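Local structure of lysosome-associated membrane glycoprotein 1 (Mus musculus, 5GV0) at residues Q24-Y29 against T36-F41; F73-S78 against Q143-D148; F82-V87 against H106-L111. The protein is a glycosylated lysosomal membrane protein whose membrane-proximal luminal domain, described here, probably takes part in the assembly of LAMP molecules with one another. All coordinates share one frame; numbering follows the deposited sequence.

Interaction 1. Residues Q24-Y29 against T36-F41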
loop_
_atom_site.group_PDB
_atom_site.type_symbol
_atom_site.label_atom_id
_atom_site.label_comp_id
_atom_site.label_asym_id
_atom_site.label_seq_id
_atom_site.Cartn_x
_atom_site.Cartn_y
_atom_site.Cartn_z
ATOM N N GLN A 24 8.003 0.264 -1.324
ATOM C CA GLN A 24 9.157 0.787 -0.615
ATOM C C GLN A 24 8.742 1.992 0.207
ATOM O O GLN A 24 8.051 2.877 -0.297
ATOM C CB GLN A 24 10.240 1.160 -1.617
ATOM C CG GLN A 24 11.434 1.900 -1.065
ATOM C CD GLN A 24 12.377 2.274 -2.181
ATOM O OE1 GLN A 24 12.244 3.334 -2.790
ATOM N NE2 GLN A 24 13.310 1.382 -2.488
ATOM N N LEU A 25 9.136 2.018 1.473
ATOM C CA LEU A 25 8.915 3.193 2.311
ATOM C C LEU A 25 10.126 4.105 2.229
ATOM O O LEU A 25 11.251 3.663 2.413
ATOM C CB LEU A 25 8.655 2.788 3.758
ATOM C CG LEU A 25 7.474 1.844 3.974
ATOM C CD1 LEU A 25 7.583 1.208 5.342
ATOM C CD2 LEU A 25 6.170 2.607 3.838
ATOM N N ASN A 26 9.894 5.377 1.945
ATOM C CA ASN A 26 10.957 6.370 1.936
ATOM C C ASN A 26 10.719 7.298 3.117
ATOM O O ASN A 26 9.745 8.058 3.130
ATOM C CB ASN A 26 10.972 7.130 0.601
ATOM C CG ASN A 26 12.097 8.152 0.502
ATOM O OD1 ASN A 26 12.397 8.868 1.453
ATOM N ND2 ASN A 26 12.710 8.234 -0.674
ATOM N N ILE A 27 11.580 7.214 4.124
ATOM C CA ILE A 27 11.350 7.957 5.357
ATOM C C ILE A 27 12.520 8.870 5.711
ATOM O O ILE A 27 13.691 8.466 5.701
ATOM C CB ILE A 27 11.044 7.003 6.541
ATOM C CG1 ILE A 27 10.722 7.815 7.794
ATOM C CG2 ILE A 27 12.182 6.011 6.780
ATOM C CD1 ILE A 27 9.901 7.063 8.803
ATOM N N THR A 28 12.184 10.125 5.988
ATOM C CA THR A 28 13.151 11.106 6.449
ATOM C C THR A 28 12.925 11.326 7.936
ATOM O O THR A 28 11.799 11.573 8.357
ATOM C CB THR A 28 13.010 12.421 5.679
ATOM O OG1 THR A 28 13.230 12.179 4.284
ATOM C CG2 THR A 28 14.009 13.450 6.175
ATOM N N TYR A 29 13.982 11.220 8.738
ATOM C CA TYR A 29 13.825 11.365 10.179
ATOM C C TYR A 29 15.076 11.893 10.870
ATOM O O TYR A 29 16.161 11.913 10.297
ATOM C CB TYR A 29 13.408 10.028 10.801
ATOM C CG TYR A 29 14.449 8.928 10.760
ATOM C CD1 TYR A 29 14.618 8.138 9.626
ATOM C CD2 TYR A 29 15.239 8.653 11.871
ATOM C CE1 TYR A 29 15.552 7.118 9.599
ATOM C CE2 TYR A 29 16.176 7.636 11.852
ATOM C CZ TYR A 29 16.327 6.872 10.714
ATOM O OH TYR A 29 17.251 5.856 10.681
ATOM N N THR A 36 19.558 14.812 10.370
ATOM C CA THR A 36 18.475 14.299 9.537
ATOM C C THR A 36 19.017 13.260 8.561
ATOM O O THR A 36 20.090 13.443 7.987
ATOM C CB THR A 36 17.793 15.440 8.760
ATOM O OG1 THR A 36 17.236 16.381 9.687
ATOM C CG2 THR A 36 16.692 14.903 7.880
ATOM N N VAL A 37 18.287 12.161 8.384
ATOM C CA VAL A 37 18.672 11.142 7.414
ATOM C C VAL A 37 17.439 10.662 6.638
ATOM O O VAL A 37 16.320 10.704 7.146
ATOM C CB VAL A 37 19.373 9.944 8.103
ATOM C CG1 VAL A 37 18.380 9.110 8.901
ATOM C CG2 VAL A 37 20.100 9.087 7.085
ATOM N N THR A 38 17.652 10.239 5.397
ATOM C CA THR A 38 16.589 9.660 4.584
ATOM C C THR A 38 16.969 8.234 4.213
ATOM O O THR A 38 18.055 7.995 3.692
ATOM C CB THR A 38 16.344 10.489 3.320
ATOM O OG1 THR A 38 15.941 11.809 3.699
ATOM C CG2 THR A 38 15.261 9.863 2.459
ATOM N N ARG A 39 16.089 7.284 4.514
ATOM C CA ARG A 39 16.338 5.874 4.230
ATOM C C ARG A 39 15.164 5.225 3.517
ATOM O O ARG A 39 14.007 5.637 3.679
ATOM C CB ARG A 39 16.621 5.087 5.518
ATOM C CG ARG A 39 17.771 5.618 6.366
ATOM C CD ARG A 39 18.144 4.597 7.443
ATOM N NE ARG A 39 18.931 5.182 8.528
ATOM C CZ ARG A 39 20.243 5.381 8.479
ATOM N NH1 ARG A 39 20.870 5.920 9.518
ATOM N NH2 ARG A 39 20.923 5.058 7.392
ATOM N N ALA A 40 15.464 4.194 2.738
ATOM C CA ALA A 40 14.434 3.384 2.106
ATOM C C ALA A 40 14.329 2.038 2.790
ATOM O O ALA A 40 15.334 1.392 3.080
ATOM C CB ALA A 40 14.718 3.199 0.630
ATOM N N PHE A 41 13.094 1.622 3.045
ATOM C CA PHE A 41 12.812 0.310 3.602
ATOM C C PHE A 41 11.888 -0.424 2.651
ATOM O O PHE A 41 10.714 -0.064 2.514
ATOM C CB PHE A 41 12.183 0.431 4.987
ATOM C CG PHE A 41 13.088 1.047 6.004
ATOM C CD1 PHE A 41 13.995 0.267 6.702
ATOM C CD2 PHE A 41 13.046 2.405 6.259
ATOM C CE1 PHE A 41 14.839 0.834 7.635
ATOM C CE2 PHE A 41 13.891 2.972 7.194
ATOM C CZ PHE A 41 14.787 2.181 7.878
#

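Interaction 2. Residues F73-S78 against Q143-D148. With NAG (2-acetamido-2-deoxy-beta-D-glucopyranose), chain G.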
loop_
_atom_site.group_PDB
_atom_site.type_symbol
_atom_site.label_atom_id
_atom_site.label_comp_id
_atom_site.label_asym_id
_atom_site.label_seq_id
_atom_site.Cartn_x
_atom_site.Cartn_y
_atom_site.Cartn_z
ATOM N N PHE A 73 -8.069 0.550 1.452
ATOM C CA PHE A 73 -8.712 0.817 0.177
ATOM C C PHE A 73 -10.164 1.194 0.417
ATOM O O PHE A 73 -10.830 0.632 1.289
ATOM C CB PHE A 73 -8.624 -0.403 -0.746
ATOM C CG PHE A 73 -7.227 -0.728 -1.171
ATOM C CD1 PHE A 73 -6.400 -1.490 -0.357
ATOM C CD2 PHE A 73 -6.729 -0.249 -2.367
ATOM C CE1 PHE A 73 -5.092 -1.775 -0.742
ATOM C CE2 PHE A 73 -5.428 -0.528 -2.755
ATOM C CZ PHE A 73 -4.612 -1.289 -1.946
ATOM N N GLY A 74 -10.642 2.158 -0.357
ATOM C CA GLY A 74 -12.019 2.586 -0.275
ATOM C C GLY A 74 -12.667 2.521 -1.632
ATOM O O GLY A 74 -12.015 2.303 -2.651
ATOM N N MET A 75 -13.974 2.705 -1.649
ATOM C CA MET A 75 -14.655 2.814 -2.915
ATOM C C MET A 75 -15.938 3.580 -2.759
ATOM O O MET A 75 -16.516 3.666 -1.678
ATOM C CB MET A 75 -14.930 1.439 -3.514
ATOM C CG MET A 75 -15.834 0.561 -2.711
ATOM S SD MET A 75 -16.672 -0.498 -3.883
ATOM C CE MET A 75 -17.994 0.577 -4.418
ATOM N N ASN A 76 -16.361 4.143 -3.876
ATOM C CA ASN A 76 -17.512 5.006 -3.942
ATOM C C ASN A 76 -18.537 4.279 -4.789
ATOM O O ASN A 76 -18.352 4.116 -5.995
ATOM C CB ASN A 76 -17.074 6.344 -4.523
ATOM C CG ASN A 76 -18.195 7.333 -4.660
ATOM O OD1 ASN A 76 -19.330 7.091 -4.249
ATOM N ND2 ASN A 76 -17.872 8.472 -5.250
ATOM N N ALA A 77 -19.591 3.793 -4.139
ATOM C CA ALA A 77 -20.594 2.978 -4.809
ATOM C C ALA A 77 -21.234 3.731 -5.967
ATOM O O ALA A 77 -21.594 3.132 -6.979
ATOM C CB ALA A 77 -21.654 2.524 -3.818
ATOM N N SER A 78 -21.350 5.048 -5.817
ATOM C CA SER A 78 -22.002 5.881 -6.814
ATOM C C SER A 78 -21.150 6.032 -8.064
ATOM O O SER A 78 -21.658 6.387 -9.121
ATOM C CB SER A 78 -22.321 7.260 -6.232
ATOM O OG SER A 78 -23.091 7.147 -5.048
ATOM N N GLN A 143 -6.407 -4.947 -7.150
ATOM C CA GLN A 143 -7.854 -4.911 -7.297
ATOM C C GLN A 143 -8.522 -5.108 -5.940
ATOM O O GLN A 143 -8.201 -6.065 -5.223
ATOM C CB GLN A 143 -8.302 -5.979 -8.287
ATOM C CG GLN A 143 -9.798 -5.964 -8.591
ATOM C CD GLN A 143 -10.134 -6.885 -9.742
ATOM O OE1 GLN A 143 -9.293 -7.139 -10.606
ATOM N NE2 GLN A 143 -11.363 -7.407 -9.760
ATOM N N ALA A 144 -9.431 -4.203 -5.588
ATOM C CA ALA A 144 -10.106 -4.236 -4.301
ATOM C C ALA A 144 -11.622 -4.305 -4.466
ATOM O O ALA A 144 -12.175 -3.794 -5.451
ATOM C CB ALA A 144 -9.718 -3.009 -3.468
ATOM N N PHE A 145 -12.247 -4.961 -3.488
ATOM C CA PHE A 145 -13.694 -5.110 -3.314
ATOM C C PHE A 145 -14.223 -6.213 -4.227
ATOM O O PHE A 145 -14.201 -7.376 -3.840
ATOM C CB PHE A 145 -14.417 -3.766 -3.504
ATOM C CG PHE A 145 -14.071 -2.761 -2.429
ATOM C CD1 PHE A 145 -14.746 -2.774 -1.217
ATOM C CD2 PHE A 145 -13.035 -1.855 -2.604
ATOM C CE1 PHE A 145 -14.412 -1.888 -0.208
ATOM C CE2 PHE A 145 -12.690 -0.965 -1.595
ATOM C CZ PHE A 145 -13.383 -0.984 -0.393
ATOM N N LYS A 146 -14.673 -5.878 -5.425
ATOM C CA LYS A 146 -15.214 -6.895 -6.320
ATOM C C LYS A 146 -14.099 -7.682 -7.011
ATOM O O LYS A 146 -13.264 -7.111 -7.710
ATOM C CB LYS A 146 -16.127 -6.252 -7.357
ATOM C CG LYS A 146 -16.848 -7.235 -8.265
ATOM C CD LYS A 146 -17.956 -6.514 -9.022
ATOM C CE LYS A 146 -18.687 -7.452 -9.966
ATOM N NZ LYS A 146 -17.775 -8.001 -11.008
ATOM N N VAL A 147 -14.080 -8.996 -6.788
ATOM C CA VAL A 147 -13.186 -9.896 -7.502
ATOM C C VAL A 147 -13.991 -11.078 -8.049
ATOM O O VAL A 147 -14.721 -11.740 -7.307
ATOM C CB VAL A 147 -12.047 -10.414 -6.601
ATOM C CG1 VAL A 147 -11.191 -11.430 -7.353
ATOM C CG2 VAL A 147 -11.193 -9.249 -6.107
ATOM N N ASP A 148 -13.862 -11.323 -9.348
ATOM C CA ASP A 148 -14.615 -12.376 -10.019
ATOM C C ASP A 148 -13.707 -13.550 -10.352
ATOM O O ASP A 148 -12.609 -13.363 -10.871
ATOM C CB ASP A 148 -15.263 -11.837 -11.290
ATOM C CG ASP A 148 -16.216 -10.699 -11.018
ATOM O OD1 ASP A 148 -17.076 -10.841 -10.124
ATOM O OD2 ASP A 148 -16.094 -9.649 -11.685
HETATM C C1 NAG G . -18.824 9.520 -5.468
HETATM C C2 NAG G . -18.189 10.890 -5.345
HETATM C C3 NAG G . -19.259 11.958 -5.500
HETATM C C4 NAG G . -19.976 11.776 -6.832
HETATM C C5 NAG G . -20.473 10.337 -7.007
HETATM C C6 NAG G . -20.945 10.064 -8.415
HETATM C C7 NAG G . -16.172 11.321 -4.027
HETATM C C8 NAG G . -15.587 11.445 -2.653
HETATM N N2 NAG G . -17.478 11.042 -4.087
HETATM O O3 NAG G . -18.664 13.248 -5.433
HETATM O O4 NAG G . -21.085 12.664 -6.910
HETATM O O5 NAG G . -19.422 9.390 -6.749
HETATM O O6 NAG G . -19.891 10.273 -9.346
HETATM O O7 NAG G . -15.492 11.467 -5.039
#

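Interaction 3. Residues F82-V87 against H106-L111. With NAG (2-acetamido-2-deoxy-beta-D-glucopyranose), chain D.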
loop_
_atom_site.group_PDB
_atom_site.type_symbol
_atom_site.label_atom_id
_atom_site.label_comp_id
_atom_site.label_asym_id
_atom_site.label_seq_id
_atom_site.Cartn_x
_atom_site.Cartn_y
_atom_site.Cartn_z
ATOM N N PHE A 82 -12.622 2.067 -7.097
ATOM C CA PHE A 82 -11.887 1.812 -5.862
ATOM C C PHE A 82 -10.536 2.506 -5.925
ATOM O O PHE A 82 -10.067 2.877 -7.000
ATOM C CB PHE A 82 -11.707 0.305 -5.598
ATOM C CG PHE A 82 -10.804 -0.397 -6.583
ATOM C CD1 PHE A 82 -9.425 -0.423 -6.403
ATOM C CD2 PHE A 82 -11.343 -1.049 -7.681
ATOM C CE1 PHE A 82 -8.605 -1.073 -7.314
ATOM C CE2 PHE A 82 -10.522 -1.700 -8.592
ATOM C CZ PHE A 82 -9.162 -1.714 -8.405
ATOM N N PHE A 83 -9.910 2.666 -4.765
ATOM C CA PHE A 83 -8.660 3.396 -4.673
ATOM C C PHE A 83 -8.019 3.173 -3.319
ATOM O O PHE A 83 -8.692 2.819 -2.349
ATOM C CB PHE A 83 -8.884 4.909 -4.907
ATOM C CG PHE A 83 -10.029 5.484 -4.128
ATOM C CD1 PHE A 83 -9.840 5.984 -2.849
ATOM C CD2 PHE A 83 -11.299 5.526 -4.677
ATOM C CE1 PHE A 83 -10.898 6.509 -2.131
ATOM C CE2 PHE A 83 -12.361 6.051 -3.963
ATOM C CZ PHE A 83 -12.158 6.545 -2.691
ATOM N N LEU A 84 -6.706 3.359 -3.275
ATOM C CA LEU A 84 -5.983 3.453 -2.014
ATOM C C LEU A 84 -6.389 4.760 -1.356
ATOM O O LEU A 84 -6.181 5.836 -1.939
ATOM C CB LEU A 84 -4.478 3.409 -2.249
ATOM C CG LEU A 84 -3.609 3.548 -0.997
ATOM C CD1 LEU A 84 -3.673 2.274 -0.161
ATOM C CD2 LEU A 84 -2.180 3.875 -1.373
ATOM N N GLN A 85 -6.993 4.679 -0.171
ATOM C CA GLN A 85 -7.451 5.884 0.508
ATOM C C GLN A 85 -6.649 6.180 1.772
ATOM O O GLN A 85 -6.702 7.289 2.295
ATOM C CB GLN A 85 -8.950 5.779 0.834
ATOM C CG GLN A 85 -9.330 4.744 1.855
ATOM C CD GLN A 85 -10.822 4.734 2.125
ATOM O OE1 GLN A 85 -11.563 5.609 1.657
ATOM N NE2 GLN A 85 -11.276 3.730 2.871
ATOM N N GLY A 86 -5.893 5.206 2.263
ATOM C CA GLY A 86 -5.181 5.425 3.501
ATOM C C GLY A 86 -3.929 4.599 3.673
ATOM O O GLY A 86 -3.819 3.501 3.137
ATOM N N VAL A 87 -2.984 5.147 4.428
ATOM C CA VAL A 87 -1.779 4.441 4.829
ATOM C C VAL A 87 -1.550 4.645 6.324
ATOM O O VAL A 87 -1.675 5.765 6.826
ATOM C CB VAL A 87 -0.543 4.941 4.043
ATOM C CG1 VAL A 87 0.767 4.534 4.737
ATOM C CG2 VAL A 87 -0.590 4.435 2.611
ATOM N N HIS A 106 -5.142 9.306 5.965
ATOM C CA HIS A 106 -6.345 8.627 5.488
ATOM C C HIS A 106 -7.119 9.497 4.517
ATOM O O HIS A 106 -8.331 9.349 4.363
ATOM C CB HIS A 106 -7.229 8.220 6.669
ATOM C CG HIS A 106 -6.564 7.261 7.603
ATOM N ND1 HIS A 106 -6.497 5.908 7.352
ATOM C CD2 HIS A 106 -5.909 7.461 8.771
ATOM C CE1 HIS A 106 -5.841 5.313 8.332
ATOM N NE2 HIS A 106 -5.473 6.233 9.207
ATOM N N SER A 107 -6.394 10.388 3.846
ATOM C CA SER A 107 -6.978 11.256 2.834
ATOM C C SER A 107 -6.248 11.100 1.498
ATOM O O SER A 107 -5.925 12.080 0.820
ATOM C CB SER A 107 -6.946 12.712 3.303
ATOM O OG SER A 107 -7.840 13.514 2.544
ATOM N N LEU A 108 -5.981 9.856 1.125
ATOM C CA LEU A 108 -5.285 9.559 -0.119
ATOM C C LEU A 108 -6.267 9.196 -1.217
ATOM O O LEU A 108 -7.404 8.815 -0.950
ATOM C CB LEU A 108 -4.306 8.405 0.067
ATOM C CG LEU A 108 -3.333 8.526 1.231
ATOM C CD1 LEU A 108 -2.449 7.294 1.299
ATOM C CD2 LEU A 108 -2.464 9.767 1.089
ATOM N N LYS A 109 -5.811 9.309 -2.459
ATOM C CA LYS A 109 -6.546 8.746 -3.580
ATOM C C LYS A 109 -5.554 8.364 -4.659
ATOM O O LYS A 109 -5.156 9.192 -5.488
ATOM C CB LYS A 109 -7.600 9.714 -4.122
ATOM C CG LYS A 109 -8.426 9.102 -5.256
ATOM C CD LYS A 109 -9.701 9.882 -5.539
ATOM C CE LYS A 109 -10.777 9.575 -4.511
ATOM N NZ LYS A 109 -12.068 10.242 -4.846
ATOM N N ALA A 110 -5.122 7.111 -4.614
ATOM C CA ALA A 110 -4.176 6.594 -5.585
ATOM C C ALA A 110 -4.603 5.197 -5.995
ATOM O O ALA A 110 -5.542 4.639 -5.423
ATOM C CB ALA A 110 -2.756 6.586 -5.005
ATOM N N LEU A 111 -3.917 4.650 -6.995
ATOM C CA LEU A 111 -4.180 3.297 -7.483
ATOM C C LEU A 111 -5.665 3.128 -7.826
ATOM O O LEU A 111 -6.268 2.089 -7.565
ATOM C CB LEU A 111 -3.737 2.256 -6.442
ATOM C CG LEU A 111 -2.392 2.468 -5.737
ATOM C CD1 LEU A 111 -2.072 1.282 -4.818
ATOM C CD2 LEU A 111 -1.264 2.697 -6.742
HETATM C C1 NAG D . -2.364 13.526 3.194
HETATM C C2 NAG D . -1.835 14.912 3.555
HETATM C C3 NAG D . -2.632 15.970 2.803
HETATM C C4 NAG D . -2.616 15.687 1.306
HETATM C C5 NAG D . -3.068 14.253 1.038
HETATM C C6 NAG D . -2.953 13.856 -0.416
HETATM C C7 NAG D . -0.802 15.300 5.757
HETATM C C8 NAG D . -1.055 15.591 7.206
HETATM N N2 NAG D . -1.890 15.164 4.988
HETATM O O3 NAG D . -2.093 17.259 3.069
HETATM O O4 NAG D . -3.519 16.576 0.656
HETATM O O5 NAG D . -2.255 13.334 1.787
HETATM O O6 NAG D . -1.659 14.144 -0.927
HETATM O O7 NAG D . 0.337 15.182 5.313
#

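Interaction 1. Residues Q24-Y29 against T36-F41
The Tyr29 ring carries Val37 CG1 on one face, 3.7 Å from the CG1 methyl to the ring centroid, a CH-pi contact displaced toward the rim of the ring. The other methyl of Val37, CG2, lies over one face of the Arg39 guanidinium, so a single branched residue serves two flat groups. At the edge of that guanidinium, in its plane, sits the phenol oxygen: Arg39 NE donates to Tyr29 OH over 2.8 Å in an almost straight bond, with ring and guanidinium planes 53° apart. The Phe41 ring is met at its edge by Ile27 CG2, 3.5 Å from CE2. In Tyr29, CG stands between the backbone N and the carbonyl carbon (chi1 68°), which swings the ring across toward the neighbouring strand. Asp95 completes this polar cluster, forming a salt bridge with Arg39 NH1 through OD2 and hydrogen-bonding Tyr29 OH through OD1; its carboxylate balances the arginine's charge.

Beneath these groups runs a regular antiparallel hairpin joining strands 14-30 and 36-42, with Leu25-Phe41, Ile27-Arg39 and Tyr29-Val37 as hydrogen-bonded pairs, each making both of its backbone bonds. On this face Leu25 and Ile27 are apolar, as befits residues that also pack against Leu89, Phe101 and Ile103 of the other sheet.

The opposite face holds small and polar residues. Thr28 OG1 and Thr38 OG1 share a hydrogen bond of 2.8 Å, and beta-branched threonine suits these extended positions. With OG1 beside the backbone N in both threonines, Thr28 CG2 is left to press on Thr36 CG2, a close 3.5 Å approach. Asn26 OD1 rests 3.2 Å from Thr38 CG2, and Ala40 CB meets the amide end of Gln24, whose NE2 is hydrogen-bonded to Asn42 OD1 and OE1 to Asn136 ND2.

Interaction 2. Residues F73-S78 against Q143-D148
The backbones of Phe73-Met75 and Ala144-Phe145 pass each other without a hydrogen bond, the nearest CA atoms, those of Phe73 and Ala144, being 6.9 Å apart, so side chains bridge the gap. Phe145, just past the end of strand 140-144 and with a positive phi of 80°, turns its ring toward strand 67-76. Met75 meets that ring squarely: its CG, placed between the backbone N and the carbonyl carbon (chi1 63°), comes to lie 3.5 Å from the ring centroid, almost on the normal, while SD follows over the same face at 4.1 Å from the centroid. A flexible thioether suits this place because it can follow the flat ring. The Gly74 backbone also comes close to the ring, its C atom 3.5 Å from Phe145 CE2; the Phe73 O atom lies at the ring's edge, 3.5 Å from CZ. Deeper in, Phe73 CB touches Ala144 CB at 3.9 Å, the small alanine leaving room for the phenylalanine. Past the contact, Asn76 ND2 bears an N-linked sugar, and Asn76 OD1 accepts from Ser78 N in an Asx turn. Phe82 of strand 81-92 packs on both Met75 and Phe145, placing this Met-aromatic contact at the margin of the apolar layer between the two sheets.

Interaction 3. Residues F82-V87 against H106-L111
Lys109 reaches across to Phe83 because its CG leaves opposite the backbone N (chi1 -177°) and its chain then bends at chi3 (-78°), while Phe83 holds CG between the backbone N and the carbonyl carbon (chi1 47°), lifting its ring under the lysine. CE is thereby set over the ring centre, 3.7 Å from the centroid, and NZ stands 4.6 Å from the same centroid in a cation-pi contact.

The 106-111 loop, between strands 100-105 and 112-114, runs beside strand 81-92 of an antiparallel sheet; on its other side strand 81-92 has a classic beta bulge, Gln85 and Gly86 both facing Gln72 of strand 67-76. Toward the loop, Leu84 and Ala110 form one hydrogen-bonded antiparallel pair: Ala110 N bonds to Leu84 O over 3.1 Å on a lone pair of the oxygen. One step on, Leu108 N donates to Gln85 O at 2.9 Å from well above the carbonyl plane, as the loop leaves the strand's path.

Leucine suits position 108, which points inward: its CD1 packs 3.7 Å from Val87 CG2, while CD2 lies near the sugar of the glycan beside Asn105. Leu84 CB meets Leu111 CD1, and both residues pack further on strand 125-128. Gly86, lacking a side chain, lets the His106 imidazole approach its CA to 4.1 Å from ND1. Lys109, its charge at the surface, also touches the glycan on Asn76. At Leu111 the chain turns a corner, and its carbonyl oxygen O, 3.9 Å from Phe82 CE1, is buried by the contact with no polar partner in the model.

In the fold
Interaction 1 comes first along the chain, and its hairpin belongs to the larger sheet, which also contains strand 140-144 of interaction 2. Their centres are about 31 Å apart, on opposite sides of the chain's centre. Interactions 2 and 3 are neighbours, with centres about 12 Å apart: strands 67-76 and 81-92 run side by side in the second sheet, and Gly74 N probably bonds to Phe83 O at 2.9 Å. Interaction 3 falls between the segments of interaction 2. Interactions 1 and 3, centres about 21 Å apart, do not touch, but Leu89 and Met91, further along strand 81-92, pack against interaction 1. The two sheets pack face to face, consistent with the beta-prism known from LAMP relatives.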